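Local coordinates for cell shape-determining protein MreC (Listeria monocytogenes, PDB 2J5U) that probably takes part in forming and maintaining the shape of the bacterial cell, at residues D85-D90 with Y217-V222; D95-D100 with K119-E124; E124-S129 with N133-K138; V176-S179 with K184-A187. All blocks are in the same frame, centred on the assembly; numbering follows the deposited sequence.

Overall arrangement
Followed from the N terminus, the chain passes helix 31-58, then a first antiparallel barrel, a second one, and back to the first. Contact 1 spans this excursion: strand 86-89 meets 217-222, the loop and start of the last strand, so the other three contacts nest within its loop. Contact 2 closes a short loop inside the first barrel, from 95-100 to 119-124. Contact 3 follows, shares Glu124 with it, and covers the passage from strand 121-125 to strand 135-139 of the second barrel. Contact 4 brings the loop after strand 175-178 back against the end of that strand. Strands 135-139 and 175-178 are neighbours, joining contacts 3 and 4; contacts 2 and 4 touch through Asp100 and Phe185.

Contact 1: residues D85-D90 with Y217-V222; sequences DQVEID and YDLNHV
Val87 and Leu219 cross obliquely, branch against branch, with CG2 of Val87 4.0 Å from CD1 of Leu219. Further along strand 86-89 a second apolar pair forms, where CG2 of Ile89 lies 4.3 Å from CG1 of Val222. In all four residues CB points into the space between the segments, whereas Gln86 and Glu88 project from the other face of the strand. Leu219 extends its branches toward Val87 because CG lies beside the backbone N, opposite the carbonyl carbon (chi1 -59°). The backbones stay apart, CA of Val87 being 8.5 Å from CA of Leu219, so the segments meet through side chains rather than as paired strands. Strands 86-89 and 221-227 belong to one closed six-stranded antiparallel barrel, with strand 68-77 between them; Val87, Ile89 and Val222 are buried, while Leu219, from the loop just before strand 221-227, is less deeply covered. Val75 of the intervening strand touches both Val87 and Leu219, while Val123 backs Ile89, and Val103 and Thr105 flank Val222. Strand 86-89 is itself held on the other side by backbone bonds from Val87 to Val123 and from Ile89 to Ala121.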
loop_
_atom_site.group_PDB
_atom_site.type_symbol
_atom_site.label_atom_id
_atom_site.label_comp_id
_atom_site.label_asym_id
_atom_site.label_seq_id
_atom_site.Cartn_x
_atom_site.Cartn_y
_atom_site.Cartn_z
ATOM N N ASP A 85 -1.667 -87.592 -11.208
ATOM C CA ASP A 85 -1.956 -87.032 -9.906
ATOM C C ASP A 85 -0.738 -86.488 -9.193
ATOM O O ASP A 85 -0.774 -85.441 -8.543
ATOM C CB ASP A 85 -2.565 -88.099 -8.982
ATOM C CG ASP A 85 -3.978 -88.474 -9.354
ATOM O OD1 ASP A 85 -4.680 -87.642 -9.982
ATOM O OD2 ASP A 85 -4.399 -89.597 -8.991
ATOM N N GLN A 86 0.367 -87.180 -9.362
ATOM C CA GLN A 86 1.503 -86.843 -8.564
ATOM C C GLN A 86 2.859 -87.155 -9.159
ATOM O O GLN A 86 2.997 -87.956 -10.076
ATOM C CB GLN A 86 1.233 -87.591 -7.270
ATOM C CG GLN A 86 2.285 -87.818 -6.293
ATOM C CD GLN A 86 1.690 -88.589 -5.136
ATOM O OE1 GLN A 86 0.595 -88.267 -4.675
ATOM N NE2 GLN A 86 2.397 -89.607 -4.663
ATOM N N VAL A 87 3.861 -86.501 -8.604
ATOM C CA VAL A 87 5.224 -86.640 -9.055
ATOM C C VAL A 87 6.129 -86.422 -7.838
ATOM O O VAL A 87 5.729 -85.790 -6.857
ATOM C CB VAL A 87 5.480 -85.590 -10.170
ATOM C CG1 VAL A 87 6.875 -85.053 -10.102
ATOM C CG2 VAL A 87 5.210 -86.213 -11.524
ATOM N N GLU A 88 7.338 -86.964 -7.882
ATOM C CA GLU A 88 8.266 -86.793 -6.772
ATOM C C GLU A 88 9.540 -86.068 -7.216
ATOM O O GLU A 88 10.108 -86.389 -8.259
ATOM C CB GLU A 88 8.616 -88.146 -6.204
ATOM C CG GLU A 88 9.067 -88.084 -4.791
ATOM C CD GLU A 88 8.326 -89.086 -3.923
ATOM O OE1 GLU A 88 8.810 -89.374 -2.793
ATOM O OE2 GLU A 88 7.259 -89.576 -4.376
ATOM N N ILE A 89 9.988 -85.085 -6.440
ATOM C CA ILE A 89 11.183 -84.346 -6.818
ATOM C C ILE A 89 12.348 -84.579 -5.869
ATOM O O ILE A 89 12.151 -84.977 -4.720
ATOM C CB ILE A 89 10.896 -82.831 -6.936
ATOM C CG1 ILE A 89 10.360 -82.287 -5.608
ATOM C CG2 ILE A 89 9.914 -82.586 -8.079
ATOM C CD1 ILE A 89 10.077 -80.809 -5.635
ATOM N N ASP A 90 13.559 -84.322 -6.363
ATOM C CA ASP A 90 14.786 -84.537 -5.601
ATOM C C ASP A 90 15.194 -83.438 -4.623
ATOM O O ASP A 90 16.354 -83.369 -4.196
ATOM C CB ASP A 90 15.952 -84.833 -6.559
ATOM C CG ASP A 90 16.271 -83.666 -7.489
ATOM O OD1 ASP A 90 17.171 -83.823 -8.340
ATOM O OD2 ASP A 90 15.633 -82.596 -7.375
ATOM N N TYR A 217 2.458 -84.147 -19.168
ATOM C CA TYR A 217 2.560 -85.576 -19.452
ATOM C C TYR A 217 3.976 -86.097 -19.324
ATOM O O TYR A 217 4.187 -87.266 -19.028
ATOM C CB TYR A 217 2.040 -85.903 -20.850
ATOM C CG TYR A 217 2.211 -87.367 -21.226
ATOM C CD1 TYR A 217 3.258 -87.782 -22.068
ATOM C CD2 TYR A 217 1.349 -88.346 -20.714
ATOM C CE1 TYR A 217 3.440 -89.137 -22.388
ATOM C CE2 TYR A 217 1.520 -89.701 -21.023
ATOM C CZ TYR A 217 2.565 -90.091 -21.858
ATOM O OH TYR A 217 2.734 -91.432 -22.145
ATOM N N ASP A 218 4.951 -85.232 -19.545
ATOM C CA ASP A 218 6.336 -85.651 -19.450
ATOM C C ASP A 218 7.111 -84.601 -18.669
ATOM O O ASP A 218 7.524 -83.586 -19.215
ATOM C CB ASP A 218 6.911 -85.815 -20.857
ATOM C CG ASP A 218 8.330 -86.363 -20.858
ATOM O OD1 ASP A 218 8.910 -86.450 -21.959
ATOM O OD2 ASP A 218 8.870 -86.709 -19.779
ATOM N N LEU A 219 7.318 -84.842 -17.386
ATOM C CA LEU A 219 8.024 -83.872 -16.566
ATOM C C LEU A 219 9.388 -84.363 -16.161
ATOM O O LEU A 219 9.552 -85.525 -15.806
ATOM C CB LEU A 219 7.230 -83.574 -15.295
ATOM C CG LEU A 219 5.824 -83.010 -15.431
ATOM C CD1 LEU A 219 5.113 -83.145 -14.108
ATOM C CD2 LEU A 219 5.887 -81.567 -15.864
ATOM N N ASN A 220 10.367 -83.472 -16.207
ATOM C CA ASN A 220 11.704 -83.822 -15.791
ATOM C C ASN A 220 12.258 -82.691 -14.952
ATOM O O ASN A 220 12.333 -82.798 -13.730
ATOM C CB ASN A 220 12.613 -84.053 -16.980
ATOM C CG ASN A 220 14.014 -84.455 -16.554
ATOM O OD1 ASN A 220 14.968 -84.336 -17.324
ATOM N ND2 ASN A 220 14.144 -84.941 -15.315
ATOM N N HIS A 221 12.656 -81.606 -15.607
ATOM C CA HIS A 221 13.185 -80.454 -14.888
ATOM C C HIS A 221 12.048 -79.561 -14.432
ATOM O O HIS A 221 11.119 -79.264 -15.189
ATOM C CB HIS A 221 14.178 -79.708 -15.754
ATOM C CG HIS A 221 15.433 -80.484 -15.982
ATOM N ND1 HIS A 221 16.180 -80.998 -14.942
ATOM C CD2 HIS A 221 16.042 -80.890 -17.121
ATOM C CE1 HIS A 221 17.193 -81.690 -15.430
ATOM N NE2 HIS A 221 17.134 -81.639 -16.749
ATOM N N VAL A 222 12.144 -79.123 -13.183
ATOM C CA VAL A 222 11.083 -78.353 -12.570
ATOM C C VAL A 222 11.583 -77.302 -11.576
ATOM O O VAL A 222 12.714 -77.385 -11.085
ATOM C CB VAL A 222 10.153 -79.369 -11.875
ATOM C CG1 VAL A 222 9.844 -78.958 -10.459
ATOM C CG2 VAL A 222 8.924 -79.557 -12.695
#

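Contact 2: residues D95-D100 with K119-E124; sequences DGVKPD and KSATVE
A small, partly buried apolar contact joins Val97, in the loop between strands 86-89 and 102-105, to Ala121 at the start of strand 121-125. One methyl does the touching on each side: CG1 of Val97 is 4.3 Å from CB of Ala121. Both CB atoms face across the gap, and the backbones remain well separated, with 7.8 Å between CA of Val97 and CA of Ala121. The loop lies against the first barrel, an antiparallel six-stranded one in which strand 121-125 runs between strands 86-89 and 108-116. Val97 also touches Val113 on the latter strand, so its side chain bridges two neighbouring strands, and Lys91 adds to its surroundings. Toward the more open end, Asp95 reaches the backbone of Lys119, OD1 standing 4.4 Å from CA. The charged ends do not meet: OD1 of Asp95 is hydrogen-bonded to the backbone N of Gly92, within its own loop, and NZ of Lys119 is 6.7 Å from that oxygen. Lys119 directs its CB away from the loop and is exposed. Between Asp95 and Val97, Gly96 adopts a positive phi of 99°, which turns the backbone between the two contacting residues.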
loop_
_atom_site.group_PDB
_atom_site.type_symbol
_atom_site.label_atom_id
_atom_site.label_comp_id
_atom_site.label_asym_id
_atom_site.label_seq_id
_atom_site.Cartn_x
_atom_site.Cartn_y
_atom_site.Cartn_z
ATOM N N ASP A 95 16.313 -78.516 1.798
ATOM C CA ASP A 95 16.650 -77.654 0.677
ATOM C C ASP A 95 15.737 -76.435 0.717
ATOM O O ASP A 95 15.803 -75.569 -0.143
ATOM C CB ASP A 95 16.469 -78.391 -0.651
ATOM C CG ASP A 95 17.364 -79.621 -0.771
ATOM O OD1 ASP A 95 16.825 -80.752 -0.866
ATOM O OD2 ASP A 95 18.607 -79.456 -0.771
ATOM N N GLY A 96 14.871 -76.380 1.723
ATOM C CA GLY A 96 13.970 -75.254 1.859
ATOM C C GLY A 96 12.567 -75.483 1.334
ATOM O O GLY A 96 11.696 -74.625 1.481
ATOM N N VAL A 97 12.337 -76.637 0.722
ATOM C CA VAL A 97 11.025 -76.940 0.182
ATOM C C VAL A 97 10.006 -77.115 1.299
ATOM O O VAL A 97 10.285 -77.746 2.312
ATOM C CB VAL A 97 11.063 -78.212 -0.658
ATOM C CG1 VAL A 97 9.692 -78.487 -1.230
ATOM C CG2 VAL A 97 12.096 -78.073 -1.764
ATOM N N LYS A 98 8.830 -76.532 1.107
ATOM C CA LYS A 98 7.751 -76.616 2.081
ATOM C C LYS A 98 6.416 -76.870 1.410
ATOM O O LYS A 98 6.180 -76.456 0.273
ATOM C CB LYS A 98 7.617 -75.313 2.875
ATOM C CG LYS A 98 8.807 -74.942 3.707
ATOM C CD LYS A 98 8.482 -73.777 4.623
ATOM C CE LYS A 98 9.656 -73.517 5.562
ATOM N NZ LYS A 98 9.428 -72.389 6.505
ATOM N N PRO A 99 5.515 -77.559 2.113
ATOM C CA PRO A 99 4.180 -77.859 1.585
ATOM C C PRO A 99 3.491 -76.560 1.139
ATOM O O PRO A 99 3.614 -75.536 1.795
ATOM C CB PRO A 99 3.464 -78.483 2.783
ATOM C CG PRO A 99 4.566 -79.172 3.507
ATOM C CD PRO A 99 5.751 -78.231 3.402
ATOM N N ASP A 100 2.775 -76.619 0.026
ATOM C CA ASP A 100 2.043 -75.479 -0.523
ATOM C C ASP A 100 2.832 -74.530 -1.413
ATOM O O ASP A 100 2.287 -73.530 -1.882
ATOM C CB ASP A 100 1.353 -74.693 0.592
ATOM C CG ASP A 100 0.083 -75.370 1.077
ATOM O OD1 ASP A 100 -0.424 -74.980 2.152
ATOM O OD2 ASP A 100 -0.416 -76.290 0.387
ATOM N N LYS A 119 15.015 -84.928 2.000
ATOM C CA LYS A 119 15.642 -84.649 0.721
ATOM C C LYS A 119 14.798 -84.868 -0.524
ATOM O O LYS A 119 15.325 -84.927 -1.633
ATOM C CB LYS A 119 16.939 -85.445 0.611
ATOM C CG LYS A 119 18.042 -84.936 1.527
ATOM C CD LYS A 119 19.402 -85.435 1.069
ATOM C CE LYS A 119 20.541 -84.590 1.637
ATOM N NZ LYS A 119 20.580 -84.578 3.135
ATOM N N SER A 120 13.489 -84.982 -0.358
ATOM C CA SER A 120 12.626 -85.177 -1.516
ATOM C C SER A 120 11.248 -84.735 -1.118
ATOM O O SER A 120 11.002 -84.502 0.063
ATOM C CB SER A 120 12.612 -86.647 -1.956
ATOM O OG SER A 120 12.145 -87.503 -0.931
ATOM N N ALA A 121 10.356 -84.605 -2.094
ATOM C CA ALA A 121 9.001 -84.175 -1.805
ATOM C C ALA A 121 8.022 -84.572 -2.897
ATOM O O ALA A 121 8.404 -84.840 -4.036
ATOM C CB ALA A 121 8.970 -82.684 -1.609
ATOM N N THR A 122 6.748 -84.589 -2.531
ATOM C CA THR A 122 5.670 -84.953 -3.433
ATOM C C THR A 122 4.987 -83.689 -3.913
ATOM O O THR A 122 4.779 -82.765 -3.132
ATOM C CB THR A 122 4.619 -85.823 -2.688
ATOM O OG1 THR A 122 5.243 -87.017 -2.205
ATOM C CG2 THR A 122 3.476 -86.203 -3.597
ATOM N N VAL A 123 4.649 -83.625 -5.194
ATOM C CA VAL A 123 3.943 -82.465 -5.690
ATOM C C VAL A 123 2.706 -82.932 -6.453
ATOM O O VAL A 123 2.755 -83.858 -7.278
ATOM C CB VAL A 123 4.861 -81.512 -6.567
ATOM C CG1 VAL A 123 6.268 -81.995 -6.569
ATOM C CG2 VAL A 123 4.336 -81.379 -7.969
ATOM N N GLU A 124 1.583 -82.297 -6.129
ATOM C CA GLU A 124 0.313 -82.611 -6.745
ATOM C C GLU A 124 0.168 -81.773 -7.997
ATOM O O GLU A 124 0.255 -80.548 -7.940
ATOM C CB GLU A 124 -0.812 -82.311 -5.764
ATOM C CG GLU A 124 -2.181 -82.518 -6.336
ATOM C CD GLU A 124 -3.140 -83.086 -5.319
ATOM O OE1 GLU A 124 -2.860 -84.202 -4.807
ATOM O OE2 GLU A 124 -4.169 -82.423 -5.035
#

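Contact 3: residues E124-S129 with N133-K138; sequences ELLTSS and NRVSAK
The carbonyl oxygen of Leu125 takes a 2.9 Å hydrogen bond from the backbone N of Ser128, closing a type I beta turn, and ND2 of Asn133, from 133-138, stands 3.5 Å from the same O atom. Asn133 lies over one face of this turn: with CG opposite the backbone N (chi1 -171°), its amide is carried in above Leu125, Leu126 and Ser128. ND2 also comes within 4.0 Å of CB of Ser128. The hydroxyl of Ser128 is engaged otherwise, OG being hydrogen-bonded to the backbone N of Asp130. Glu124 meets Asn133 from the opposite direction. Its chain, bent at chi2, brings OE2 to 3.5 Å from CG of Asn133, and the carboxylate stands almost perpendicular to the amide, their planes 89° apart. Beside this polar group lies an apolar pair: CD2 of Leu126 is 4.0 Å from CG1 of Val135, the two side chains crossing at about a right angle. Leu126 also touches Leu109 and Met216, while Val135 continues onto Ile149 of strand 145-153. The turn is anchored to the first barrel, where OD1 of Asp85 accepts a hydrogen bond from the backbone N of Ser129. At the far end, NZ of Lys138 forms a salt bridge with Asp47 of a neighbouring subunit. This is the connection of a two-barrel fold: a beta turn leaves strand 121-125 of one antiparallel barrel, and strand 135-139 opens the next.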
loop_
_atom_site.group_PDB
_atom_site.type_symbol
_atom_site.label_atom_id
_atom_site.label_comp_id
_atom_site.label_asym_id
_atom_site.label_seq_id
_atom_site.Cartn_x
_atom_site.Cartn_y
_atom_site.Cartn_z
ATOM N N GLU A 124 1.583 -82.297 -6.129
ATOM C CA GLU A 124 0.313 -82.611 -6.745
ATOM C C GLU A 124 0.168 -81.773 -7.997
ATOM O O GLU A 124 0.255 -80.548 -7.940
ATOM C CB GLU A 124 -0.812 -82.311 -5.764
ATOM C CG GLU A 124 -2.181 -82.518 -6.336
ATOM C CD GLU A 124 -3.140 -83.086 -5.319
ATOM O OE1 GLU A 124 -2.860 -84.202 -4.807
ATOM O OE2 GLU A 124 -4.169 -82.423 -5.035
ATOM N N LEU A 125 -0.062 -82.442 -9.120
ATOM C CA LEU A 125 -0.197 -81.791 -10.417
ATOM C C LEU A 125 -1.560 -81.167 -10.686
ATOM O O LEU A 125 -2.569 -81.587 -10.129
ATOM C CB LEU A 125 0.101 -82.799 -11.523
ATOM C CG LEU A 125 1.447 -83.517 -11.434
ATOM C CD1 LEU A 125 1.523 -84.541 -12.541
ATOM C CD2 LEU A 125 2.585 -82.521 -11.533
ATOM N N LEU A 126 -1.590 -80.164 -11.555
ATOM C CA LEU A 126 -2.845 -79.519 -11.891
ATOM C C LEU A 126 -3.804 -80.565 -12.438
ATOM O O LEU A 126 -5.006 -80.512 -12.161
ATOM C CB LEU A 126 -2.626 -78.412 -12.930
ATOM C CG LEU A 126 -1.860 -77.192 -12.413
ATOM C CD1 LEU A 126 -1.644 -76.158 -13.517
ATOM C CD2 LEU A 126 -2.662 -76.585 -11.280
ATOM N N THR A 127 -3.265 -81.527 -13.189
ATOM C CA THR A 127 -4.083 -82.589 -13.786
ATOM C C THR A 127 -4.618 -83.612 -12.777
ATOM O O THR A 127 -5.294 -84.563 -13.154
ATOM C CB THR A 127 -3.301 -83.375 -14.876
ATOM O OG1 THR A 127 -2.097 -83.909 -14.314
ATOM C CG2 THR A 127 -2.955 -82.478 -16.045
ATOM N N SER A 128 -4.319 -83.415 -11.500
ATOM C CA SER A 128 -4.773 -84.336 -10.466
ATOM C C SER A 128 -6.275 -84.594 -10.451
ATOM O O SER A 128 -7.072 -83.743 -10.853
ATOM C CB SER A 128 -4.354 -83.825 -9.096
ATOM O OG SER A 128 -4.886 -84.642 -8.073
ATOM N N SER A 129 -6.654 -85.773 -9.970
ATOM C CA SER A 129 -8.061 -86.141 -9.884
ATOM C C SER A 129 -8.677 -85.781 -8.534
ATOM O O SER A 129 -9.822 -86.139 -8.262
ATOM C CB SER A 129 -8.242 -87.638 -10.144
ATOM O OG SER A 129 -7.486 -88.404 -9.227
ATOM N N ASN A 133 -8.521 -80.103 -5.059
ATOM C CA ASN A 133 -7.372 -79.382 -5.595
ATOM C C ASN A 133 -7.780 -78.083 -6.292
ATOM O O ASN A 133 -8.659 -78.078 -7.146
ATOM C CB ASN A 133 -6.607 -80.301 -6.542
ATOM C CG ASN A 133 -5.292 -79.722 -6.966
ATOM O OD1 ASN A 133 -4.586 -79.109 -6.164
ATOM N ND2 ASN A 133 -4.940 -79.924 -8.227
ATOM N N ARG A 134 -7.144 -76.974 -5.924
ATOM C CA ARG A 134 -7.502 -75.691 -6.514
ATOM C C ARG A 134 -6.417 -74.630 -6.446
ATOM O O ARG A 134 -5.487 -74.741 -5.664
ATOM C CB ARG A 134 -8.776 -75.169 -5.840
ATOM C CG ARG A 134 -8.756 -75.245 -4.330
ATOM C CD ARG A 134 -10.146 -75.062 -3.751
ATOM N NE ARG A 134 -10.512 -73.658 -3.667
ATOM C CZ ARG A 134 -10.353 -72.911 -2.573
ATOM N NH1 ARG A 134 -10.699 -71.620 -2.589
ATOM N NH2 ARG A 134 -9.872 -73.457 -1.450
ATOM N N VAL A 135 -6.528 -73.608 -7.286
ATOM C CA VAL A 135 -5.566 -72.514 -7.271
ATOM C C VAL A 135 -6.275 -71.204 -7.631
ATOM O O VAL A 135 -7.120 -71.165 -8.527
ATOM C CB VAL A 135 -4.338 -72.822 -8.213
ATOM C CG1 VAL A 135 -4.692 -73.888 -9.170
ATOM C CG2 VAL A 135 -3.888 -71.590 -8.966
ATOM N N SER A 136 -5.963 -70.144 -6.889
ATOM C CA SER A 136 -6.563 -68.824 -7.117
ATOM C C SER A 136 -5.951 -68.236 -8.386
ATOM O O SER A 136 -4.726 -68.128 -8.504
ATOM C CB SER A 136 -6.253 -67.883 -5.953
ATOM O OG SER A 136 -6.578 -68.444 -4.704
ATOM N N ALA A 137 -6.797 -67.819 -9.314
ATOM C CA ALA A 137 -6.299 -67.292 -10.569
ATOM C C ALA A 137 -6.936 -66.001 -11.035
ATOM O O ALA A 137 -8.022 -65.621 -10.602
ATOM C CB ALA A 137 -6.452 -68.356 -11.669
ATOM N N LYS A 138 -6.234 -65.360 -11.962
ATOM C CA LYS A 138 -6.656 -64.113 -12.565
ATOM C C LYS A 138 -6.615 -64.241 -14.093
ATOM O O LYS A 138 -5.680 -64.827 -14.656
ATOM C CB LYS A 138 -5.724 -62.985 -12.121
ATOM C CG LYS A 138 -6.176 -61.612 -12.569
ATOM C CD LYS A 138 -5.229 -60.541 -12.083
ATOM C CE LYS A 138 -3.866 -60.717 -12.708
ATOM N NZ LYS A 138 -2.932 -59.662 -12.254
#

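Contact 4: residues V176-S179 with K184-A187; sequences VVTS and KFPA
From its CB, 3.6 Å from the carbonyl O of Pro186, the Thr178 side chain divides its two branches between backbone and ring. OG1 donates a hydrogen bond of 2.9 Å to the O atom of Pro186. The hydroxyl lies in the carbonyl plane on a lone pair, with a C=O...O angle of 141°. The same OG1 is hydrogen-bonded to the backbone N of Ile189, so two partners fix the rotation of the hydroxyl branch and tie it to the loop that curls back past the strand. CG2, lying opposite the carbonyl carbon when chi1 is 50°, reaches CD1 of Phe185 at 4.2 Å, and the two side chains cross nearly at right angles. Past the side chain the two segments close up: the O atom of Thr178 is 3.3 Å from CA of Ala187, and the O atom of Ser179 is 3.3 Å from the Ala187 methyl, CB. Ser179 turns its CB away from the loop, OG bonding to the backbone N of Leu181. Strand 175-178 pairs with strand 190-199 and, on its other edge, with strand 135-139 of the second barrel. Phe185 packs on Val135 there and also on Lys112 of the first barrel, whose strand 221-227 supplies Arg227 to the carbonyl of Phe185. The loop thus sits where the two barrels meet, while Val177 packs on Ser43 in helix 31-58 of a neighbouring subunit.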
loop_
_atom_site.group_PDB
_atom_site.type_symbol
_atom_site.label_atom_id
_atom_site.label_comp_id
_atom_site.label_asym_id
_atom_site.label_seq_id
_atom_site.Cartn_x
_atom_site.Cartn_y
_atom_site.Cartn_z
ATOM N N VAL A 176 -4.332 -66.711 -18.369
ATOM C CA VAL A 176 -4.732 -66.921 -16.988
ATOM C C VAL A 176 -3.464 -67.089 -16.163
ATOM O O VAL A 176 -2.563 -67.839 -16.531
ATOM C CB VAL A 176 -5.627 -68.178 -16.855
ATOM C CG1 VAL A 176 -5.943 -68.446 -15.396
ATOM C CG2 VAL A 176 -6.912 -67.974 -17.629
ATOM N N VAL A 177 -3.389 -66.370 -15.051
ATOM C CA VAL A 177 -2.214 -66.441 -14.192
ATOM C C VAL A 177 -2.621 -66.587 -12.736
ATOM O O VAL A 177 -3.790 -66.466 -12.402
ATOM C CB VAL A 177 -1.334 -65.171 -14.342
ATOM C CG1 VAL A 177 -0.897 -65.017 -15.775
ATOM C CG2 VAL A 177 -2.103 -63.943 -13.897
ATOM N N THR A 178 -1.650 -66.859 -11.876
ATOM C CA THR A 178 -1.928 -67.006 -10.461
ATOM C C THR A 178 -2.171 -65.631 -9.861
ATOM O O THR A 178 -1.482 -64.670 -10.189
ATOM C CB THR A 178 -0.762 -67.676 -9.736
ATOM O OG1 THR A 178 0.456 -67.009 -10.073
ATOM C CG2 THR A 178 -0.659 -69.130 -10.137
ATOM N N SER A 179 -3.165 -65.542 -8.987
ATOM C CA SER A 179 -3.518 -64.285 -8.340
ATOM C C SER A 179 -2.770 -64.072 -7.027
ATOM O O SER A 179 -2.607 -62.945 -6.573
ATOM C CB SER A 179 -5.013 -64.256 -8.059
ATOM O OG SER A 179 -5.371 -65.206 -7.073
ATOM N N LYS A 184 -0.703 -68.579 -0.879
ATOM C CA LYS A 184 0.466 -69.435 -0.927
ATOM C C LYS A 184 1.322 -69.434 -2.178
ATOM O O LYS A 184 2.430 -69.950 -2.157
ATOM C CB LYS A 184 0.073 -70.866 -0.592
ATOM C CG LYS A 184 -1.137 -71.354 -1.313
ATOM C CD LYS A 184 -2.300 -71.446 -0.367
ATOM C CE LYS A 184 -2.014 -72.410 0.776
ATOM N NZ LYS A 184 -3.277 -72.778 1.502
ATOM N N PHE A 185 0.834 -68.861 -3.266
ATOM C CA PHE A 185 1.627 -68.822 -4.495
ATOM C C PHE A 185 1.953 -67.377 -4.790
ATOM O O PHE A 185 1.252 -66.478 -4.332
ATOM C CB PHE A 185 0.834 -69.340 -5.701
ATOM C CG PHE A 185 0.538 -70.808 -5.680
ATOM C CD1 PHE A 185 -0.333 -71.345 -6.621
ATOM C CD2 PHE A 185 1.164 -71.659 -4.787
ATOM C CE1 PHE A 185 -0.574 -72.713 -6.680
ATOM C CE2 PHE A 185 0.936 -73.029 -4.833
ATOM C CZ PHE A 185 0.064 -73.560 -5.786
ATOM N N PRO A 186 3.050 -67.126 -5.525
ATOM C CA PRO A 186 3.360 -65.736 -5.849
ATOM C C PRO A 186 2.390 -65.477 -6.994
ATOM O O PRO A 186 1.939 -66.425 -7.638
ATOM C CB PRO A 186 4.803 -65.808 -6.324
ATOM C CG PRO A 186 4.876 -67.161 -6.935
ATOM C CD PRO A 186 4.167 -68.003 -5.909
ATOM N N ALA A 187 2.042 -64.225 -7.253
ATOM C CA ALA A 187 1.121 -63.968 -8.348
ATOM C C ALA A 187 1.885 -63.823 -9.662
ATOM O O ALA A 187 3.087 -63.569 -9.663
ATOM C CB ALA A 187 0.306 -62.722 -8.065
#